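Local atomic coordinates of quinone reductase (Klebsiella pneumoniae subsp. pneumoniae, PDB entry 4GI5), a protein that binds flavin-adenine dinucleotide and, like other members of its family, probably uses NAD(P)H to reduce quinones. Residues I117-L122 with M170-A175; P190-L195 with L211-F216. All coordinates share one frame; numbering follows the deposited sequence.

In the fold
Both interactions build on the five-stranded parallel sheet of the flavodoxin-like fold, at different depths. Interaction 1 joins two neighbouring inner strands, is buried throughout, and combines five backbone hydrogen bonds, one of them weak, with apolar packing on both faces, ending at the FAD. Interaction 2 lies near the surface, where a short helix meets strand 209-216, at one edge of the sheet within this chain, through a few loose side-chain contacts and no hydrogen bond. The two are linked directly: strand 168-174 of interaction 1 pairs with strand 209-216 of interaction 2, with A175 N probably hydrogen-bonded to F216 O (2.8 Å) and F216 N to V173 O (2.9 Å). Only interaction 1 touches the cofactor.

Interaction 1. Residues I117-L122 with M170-A175; sequences IFQFPL and MLIVTA. With FAD (flavin-adenine dinucleotide), chain H.
At the C-terminal ends of two parallel strands, L122 N bonds to T174 O (2.8 Å) in a nearly straight line, and both residues turn atoms to the FAD. The flavin's ribityl chain is held here: its O2' donates to L122 O at 2.8 Å, while O4' and T174 OG1 are hydrogen-bonded at 2.8 Å. T174 OG1 stands between its own backbone N and carbonyl carbon (chi1 51°), which brings it over P121 CA and up to O4'. N38 of helix 37-51 bonds to the same hydroxyl through ND2 and, through its backbone O, takes a bond from Q119 NE2. On the flavin side, L122 CD2 approaches N3 of the isoalloxazine and A175 CB approaches its O2.

Behind this end the strands pair in register. F118 N bonds to M170 O, I172 N to F118 O and F120 N to I172 O; the bond from T174 N to F120 O is weak. On the face carrying F118, F120, L171 and V173, V173 CG2 lies over the F120 ring in a CH-pi contact (4.2 Å to the centroid), while L171 CD2 meets the edge of that ring and also F118 CB. Helix 196-204 packs on L171 and F118. On the other face, I117 CG2 presses tightly on I172 CD1, at 3.5 Å, and the extended Q119 passes the I172 branch point.

The strand ends supply part of a larger polar set gripping the cofactor, which includes H31, Y182 and D220. O4' meets T174 twice: with OG1, where either could be the donor, and in a weak bond donated to T174 O. That carbonyl also accepts L122 N, so sheet pairing and cofactor binding share one oxygen.

Interaction 2. Residues P190-L195 with L211-F216; sequences PIDDIL and LPPLVF
The short helix 191-194 lies against the outer strand 209-216 of the parallel sheet, on the side of that strand carrying P213 and V215. L195 sends CD1 to the pyrrolidine ring of P213, 4.0 Å from CG, and the same methyl lies 4.3 Å from V215 CG2. L195 thus bridges two residues spaced two apart on the strand. Its CG is anti to the carbonyl carbon (chi1 -66°) and the chain then runs on extended, which carries the methyl across the P213 ring obliquely. One helical turn earlier, I191 brings CG1 to V215 CG2 at 4.2 Å, so that this one valine methyl is approached by both residues.

D192 lies at the more open margin. Its carboxylate comes across the proline at about a right angle, with OD1 4.1 Å from P213 CG, a loose approach to carbon that is not a polar bond.

None of these approaches is tight, and just 148 Å² is buried between the two segments. Helix geometry is kept by backbone bonds of its own, I194 N to P190 O and L195 N to I191 O, both 3.0 Å; P190 holds the N-cap position. I191 also touches Y217 in the loop after the strand and pairs through its backbone with Y182, an FAD-binding residue. Away from the strand, P190 and I194 pack on L275 and F196 of the second subunit.

This is helix-on-sheet packing at the border of the flavodoxin-like alpha/beta sandwich, where residues two apart along the edge strand face one short helical segment.

Interaction 1. Residues I117-L122 with M170-A175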
loop_
_atom_site.group_PDB
_atom_site.type_symbol
_atom_site.label_atom_id
_atom_site.label_comp_id
_atom_site.label_asym_id
_atom_site.label_seq_id
_atom_site.Cartn_x
_atom_site.Cartn_y
_atom_site.Cartn_z
ATOM N N ILE B 117 6.003 8.814 -14.176
ATOM C CA ILE B 117 6.867 7.854 -13.566
ATOM C C ILE B 117 6.807 8.046 -12.045
ATOM O O ILE B 117 6.829 9.176 -11.568
ATOM C CB ILE B 117 8.340 7.991 -14.008
ATOM C CG1 ILE B 117 8.432 7.770 -15.500
ATOM C CG2 ILE B 117 9.244 7.019 -13.243
ATOM C CD1 ILE B 117 9.780 8.093 -16.116
ATOM N N PHE B 118 6.584 6.958 -11.304
ATOM C CA PHE B 118 6.556 6.979 -9.839
ATOM C C PHE B 118 7.824 6.299 -9.355
ATOM O O PHE B 118 8.039 5.096 -9.602
ATOM C CB PHE B 118 5.337 6.217 -9.272
ATOM C CG PHE B 118 4.017 6.809 -9.688
ATOM C CD1 PHE B 118 3.493 6.631 -10.953
ATOM C CD2 PHE B 118 3.339 7.594 -8.785
ATOM C CE1 PHE B 118 2.248 7.207 -11.289
ATOM C CE2 PHE B 118 2.097 8.106 -9.123
ATOM C CZ PHE B 118 1.613 7.954 -10.328
ATOM N N GLN B 119 8.648 7.030 -8.587
ATOM C CA GLN B 119 9.885 6.518 -8.127
ATOM C C GLN B 119 9.941 6.546 -6.598
ATOM O O GLN B 119 9.687 7.570 -5.986
ATOM C CB GLN B 119 11.082 7.348 -8.618
ATOM C CG GLN B 119 12.372 6.791 -8.226
ATOM C CD GLN B 119 13.527 7.700 -8.451
ATOM O OE1 GLN B 119 13.491 8.563 -9.317
ATOM N NE2 GLN B 119 14.578 7.469 -7.668
ATOM N N PHE B 120 10.211 5.360 -6.030
ATOM C CA PHE B 120 10.204 5.170 -4.587
ATOM C C PHE B 120 10.968 3.951 -4.129
ATOM O O PHE B 120 11.061 2.970 -4.838
ATOM C CB PHE B 120 8.769 5.121 -4.049
ATOM C CG PHE B 120 7.919 4.037 -4.646
ATOM C CD1 PHE B 120 7.236 4.277 -5.814
ATOM C CD2 PHE B 120 7.754 2.798 -4.013
ATOM C CE1 PHE B 120 6.472 3.305 -6.404
ATOM C CE2 PHE B 120 6.901 1.839 -4.538
ATOM C CZ PHE B 120 6.307 2.068 -5.781
ATOM N N PRO B 121 11.559 4.004 -2.912
ATOM C CA PRO B 121 12.004 2.768 -2.252
ATOM C C PRO B 121 10.771 1.969 -1.826
ATOM O O PRO B 121 9.776 2.557 -1.372
ATOM C CB PRO B 121 12.766 3.283 -1.018
ATOM C CG PRO B 121 12.032 4.576 -0.723
ATOM C CD PRO B 121 11.603 5.172 -2.007
ATOM N N LEU B 122 10.862 0.666 -1.936
ATOM C CA LEU B 122 9.840 -0.227 -1.390
ATOM C C LEU B 122 9.921 -0.206 0.097
ATOM O O LEU B 122 10.958 -0.582 0.686
ATOM C CB LEU B 122 10.041 -1.637 -2.008
ATOM C CG LEU B 122 8.815 -2.528 -1.808
ATOM C CD1 LEU B 122 7.596 -2.058 -2.559
ATOM C CD2 LEU B 122 9.234 -3.898 -2.254
HETATM N N MSE B 170 4.836 4.169 -15.298
HETATM C CA MSE B 170 5.816 3.123 -14.968
HETATM C C MSE B 170 6.272 3.387 -13.508
HETATM O O MSE B 170 6.363 4.554 -13.095
HETATM C CB MSE B 170 7.076 3.346 -15.818
HETATM C CG MSE B 170 8.020 2.243 -15.561
HETATM SE SE MSE B 170 9.629 2.509 -16.793
HETATM C CE MSE B 170 10.603 3.998 -15.986
ATOM N N LEU B 171 6.558 2.341 -12.777
ATOM C CA LEU B 171 7.181 2.462 -11.483
ATOM C C LEU B 171 8.697 2.240 -11.606
ATOM O O LEU B 171 9.153 1.357 -12.337
ATOM C CB LEU B 171 6.651 1.339 -10.617
ATOM C CG LEU B 171 5.103 1.195 -10.375
ATOM C CD1 LEU B 171 4.735 0.108 -9.405
ATOM C CD2 LEU B 171 4.521 2.498 -9.942
ATOM N N ILE B 172 9.451 2.933 -10.755
ATOM C CA ILE B 172 10.835 2.655 -10.525
ATOM C C ILE B 172 11.008 2.437 -9.057
ATOM O O ILE B 172 10.768 3.299 -8.267
ATOM C CB ILE B 172 11.737 3.827 -10.971
ATOM C CG1 ILE B 172 11.612 4.132 -12.442
ATOM C CG2 ILE B 172 13.179 3.481 -10.624
ATOM C CD1 ILE B 172 12.341 5.449 -12.817
ATOM N N VAL B 173 11.283 1.228 -8.661
ATOM C CA VAL B 173 11.305 0.771 -7.287
ATOM C C VAL B 173 12.640 0.169 -6.912
ATOM O O VAL B 173 13.210 -0.664 -7.581
ATOM C CB VAL B 173 10.255 -0.342 -7.105
ATOM C CG1 VAL B 173 10.197 -0.820 -5.644
ATOM C CG2 VAL B 173 8.911 0.194 -7.608
ATOM N N THR B 174 13.150 0.558 -5.753
ATOM C CA THR B 174 14.306 -0.061 -5.170
ATOM C C THR B 174 13.921 -0.874 -3.948
ATOM O O THR B 174 13.159 -0.373 -3.121
ATOM C CB THR B 174 15.378 1.005 -4.702
ATOM O OG1 THR B 174 14.735 1.989 -3.898
ATOM C CG2 THR B 174 16.030 1.775 -5.903
ATOM N N ALA B 175 14.448 -2.072 -3.827
ATOM C CA ALA B 175 14.101 -2.990 -2.756
ATOM C C ALA B 175 15.346 -3.511 -2.077
ATOM O O ALA B 175 16.391 -3.784 -2.736
ATOM C CB ALA B 175 13.262 -4.142 -3.323
HETATM P PA FAD H . 20.268 4.523 0.552
HETATM O O1A FAD H . 20.293 5.983 0.354
HETATM O O2A FAD H . 20.219 3.853 1.844
HETATM O O5B FAD H . 21.562 3.856 -0.195
HETATM C C5B FAD H . 21.753 2.449 -0.452
HETATM C C4B FAD H . 23.170 2.229 -0.868
HETATM O O4B FAD H . 23.329 2.748 -2.170
HETATM C C3B FAD H . 24.177 2.833 0.080
HETATM O O3B FAD H . 25.133 1.808 0.310
HETATM C C2B FAD H . 24.729 3.918 -0.798
HETATM O O2B FAD H . 26.071 4.333 -0.433
HETATM C C1B FAD H . 24.649 3.436 -2.207
HETATM N N9A FAD H . 24.659 4.581 -3.159
HETATM C C8A FAD H . 24.025 5.872 -3.098
HETATM N N7A FAD H . 24.314 6.620 -4.138
HETATM C C5A FAD H . 25.230 5.833 -4.772
HETATM C C6A FAD H . 26.109 6.004 -5.929
HETATM N N6A FAD H . 25.904 7.120 -6.547
HETATM N N1A FAD H . 26.955 5.004 -6.360
HETATM C C2A FAD H . 27.008 3.857 -5.692
HETATM N N3A FAD H . 26.233 3.654 -4.558
HETATM C C4A FAD H . 25.418 4.581 -4.200
HETATM N N1 FAD H . 12.985 -3.742 1.288
HETATM C C2 FAD H . 12.222 -4.704 0.727
HETATM O O2 FAD H . 12.709 -5.536 -0.152
HETATM N N3 FAD H . 10.891 -4.852 1.063
HETATM C C4 FAD H . 10.323 -4.133 2.049
HETATM O O4 FAD H . 9.110 -4.210 2.287
HETATM C C4X FAD H . 11.133 -3.126 2.680
HETATM N N5 FAD H . 10.587 -2.317 3.636
HETATM C C5X FAD H . 11.354 -1.248 4.171
HETATM C C6 FAD H . 10.812 -0.407 5.021
HETATM C C7 FAD H . 11.499 0.716 5.475
HETATM C C7M FAD H . 10.863 1.664 6.424
HETATM C C8 FAD H . 12.847 0.901 5.087
HETATM C C8M FAD H . 13.623 2.070 5.632
HETATM C C9 FAD H . 13.441 0.031 4.227
HETATM C C9A FAD H . 12.691 -1.067 3.714
HETATM N N10 FAD H . 13.199 -1.894 2.736
HETATM C C10 FAD H . 12.449 -2.924 2.185
HETATM C "C1'" FAD H . 14.546 -1.701 2.179
HETATM C "C2'" FAD H . 14.410 -0.550 1.180
HETATM O "O2'" FAD H . 13.650 -0.822 -0.001
HETATM C "C3'" FAD H . 15.820 -0.048 0.727
HETATM O "O3'" FAD H . 16.404 0.462 1.953
HETATM C "C4'" FAD H . 15.782 1.101 -0.288
HETATM O "O4'" FAD H . 15.365 0.601 -1.518
HETATM C "C5'" FAD H . 17.214 1.653 -0.516
HETATM O "O5'" FAD H . 17.119 2.795 -1.306
HETATM P P FAD H . 17.598 4.213 -0.627
HETATM O O1P FAD H . 17.474 5.247 -1.678
HETATM O O2P FAD H . 16.952 4.499 0.653
HETATM O O3P FAD H . 19.147 3.808 -0.408
#

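Interaction 2. Residues P190-L195 with L211-F216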
loop_
_atom_site.group_PDB
_atom_site.type_symbol
_atom_site.label_atom_id
_atom_site.label_comp_id
_atom_site.label_asym_id
_atom_site.label_seq_id
_atom_site.Cartn_x
_atom_site.Cartn_y
_atom_site.Cartn_z
ATOM N N PRO B 190 5.391 -12.921 -5.232
ATOM C CA PRO B 190 5.981 -12.528 -6.519
ATOM C C PRO B 190 5.899 -11.013 -6.674
ATOM O O PRO B 190 4.856 -10.371 -6.353
ATOM C CB PRO B 190 5.085 -13.192 -7.567
ATOM C CG PRO B 190 4.409 -14.354 -6.787
ATOM C CD PRO B 190 4.193 -13.709 -5.402
ATOM N N ILE B 191 6.998 -10.380 -7.130
ATOM C CA ILE B 191 6.961 -8.895 -7.248
ATOM C C ILE B 191 5.789 -8.344 -7.982
ATOM O O ILE B 191 5.232 -7.324 -7.561
ATOM C CB ILE B 191 8.267 -8.365 -7.820
ATOM C CG1 ILE B 191 8.410 -6.825 -7.750
ATOM C CG2 ILE B 191 8.488 -8.884 -9.245
ATOM C CD1 ILE B 191 8.418 -6.278 -6.373
ATOM N N ASP B 192 5.351 -8.943 -9.109
ATOM C CA ASP B 192 4.252 -8.397 -9.840
ATOM C C ASP B 192 2.884 -8.529 -9.119
ATOM O O ASP B 192 1.986 -7.736 -9.351
ATOM C CB ASP B 192 4.180 -9.032 -11.229
ATOM C CG ASP B 192 5.418 -8.719 -12.085
ATOM O OD1 ASP B 192 6.007 -7.703 -12.024
ATOM O OD2 ASP B 192 5.884 -9.703 -12.623
ATOM N N ASP B 193 2.779 -9.506 -8.213
ATOM C CA ASP B 193 1.574 -9.626 -7.439
ATOM C C ASP B 193 1.604 -8.613 -6.304
ATOM O O ASP B 193 0.552 -8.030 -5.970
ATOM C CB ASP B 193 1.502 -11.066 -6.889
ATOM C CG ASP B 193 1.230 -12.135 -7.959
ATOM O OD1 ASP B 193 0.736 -11.837 -9.011
ATOM O OD2 ASP B 193 1.436 -13.297 -7.588
ATOM N N ILE B 194 2.736 -8.430 -5.588
ATOM C CA ILE B 194 2.819 -7.398 -4.575
ATOM C C ILE B 194 2.571 -5.978 -5.127
ATOM O O ILE B 194 1.908 -5.189 -4.488
ATOM C CB ILE B 194 4.290 -7.371 -3.985
ATOM C CG1 ILE B 194 4.519 -8.679 -3.292
ATOM C CG2 ILE B 194 4.580 -6.092 -3.125
ATOM C CD1 ILE B 194 3.608 -9.002 -2.149
ATOM N N LEU B 195 2.985 -5.724 -6.360
ATOM C CA LEU B 195 2.748 -4.450 -6.998
ATOM C C LEU B 195 1.318 -4.292 -7.649
ATOM O O LEU B 195 1.032 -3.224 -8.171
ATOM C CB LEU B 195 3.747 -4.174 -8.090
ATOM C CG LEU B 195 5.202 -4.007 -7.512
ATOM C CD1 LEU B 195 6.183 -3.875 -8.676
ATOM C CD2 LEU B 195 5.321 -2.862 -6.504
ATOM N N LEU B 211 3.492 0.401 -18.079
ATOM C CA LEU B 211 4.657 -0.320 -18.518
ATOM C C LEU B 211 5.150 -1.260 -17.453
ATOM O O LEU B 211 4.950 -1.004 -16.249
ATOM C CB LEU B 211 5.740 0.673 -18.903
ATOM C CG LEU B 211 5.327 1.772 -19.849
ATOM C CD1 LEU B 211 6.540 2.558 -20.191
ATOM C CD2 LEU B 211 4.795 1.162 -21.096
ATOM N N PRO B 212 5.886 -2.327 -17.812
ATOM C CA PRO B 212 6.538 -3.176 -16.807
ATOM C C PRO B 212 7.404 -2.371 -15.882
ATOM O O PRO B 212 8.022 -1.392 -16.349
ATOM C CB PRO B 212 7.409 -4.142 -17.647
ATOM C CG PRO B 212 6.666 -4.211 -18.936
ATOM C CD PRO B 212 6.194 -2.813 -19.199
ATOM N N PRO B 213 7.350 -2.653 -14.597
ATOM C CA PRO B 213 8.122 -1.845 -13.647
ATOM C C PRO B 213 9.616 -2.072 -13.783
ATOM O O PRO B 213 10.009 -3.154 -14.217
ATOM C CB PRO B 213 7.609 -2.354 -12.312
ATOM C CG PRO B 213 7.206 -3.788 -12.556
ATOM C CD PRO B 213 6.650 -3.750 -13.928
ATOM N N LEU B 214 10.393 -1.096 -13.352
ATOM C CA LEU B 214 11.824 -1.248 -13.214
ATOM C C LEU B 214 12.114 -1.418 -11.717
ATOM O O LEU B 214 11.830 -0.506 -10.942
ATOM C CB LEU B 214 12.478 0.025 -13.696
ATOM C CG LEU B 214 13.989 0.037 -13.533
ATOM C CD1 LEU B 214 14.668 -1.144 -14.210
ATOM C CD2 LEU B 214 14.523 1.332 -14.088
ATOM N N VAL B 215 12.472 -2.603 -11.355
ATOM C CA VAL B 215 12.748 -2.939 -9.971
ATOM C C VAL B 215 14.189 -3.402 -9.759
ATOM O O VAL B 215 14.697 -4.314 -10.451
ATOM C CB VAL B 215 11.816 -4.068 -9.457
ATOM C CG1 VAL B 215 12.012 -4.342 -7.978
ATOM C CG2 VAL B 215 10.385 -3.703 -9.785
ATOM N N PHE B 216 14.851 -2.716 -8.834
ATOM C CA PHE B 216 16.176 -3.053 -8.413
ATOM C C PHE B 216 16.174 -3.766 -7.056
ATOM O O PHE B 216 15.482 -3.368 -6.111
ATOM C CB PHE B 216 17.031 -1.804 -8.297
ATOM C CG PHE B 216 17.186 -1.033 -9.581
ATOM C CD1 PHE B 216 17.617 -1.668 -10.780
ATOM C CD2 PHE B 216 16.800 0.263 -9.673
ATOM C CE1 PHE B 216 17.791 -0.950 -11.953
ATOM C CE2 PHE B 216 16.994 0.978 -10.900
ATOM C CZ PHE B 216 17.480 0.399 -11.977
#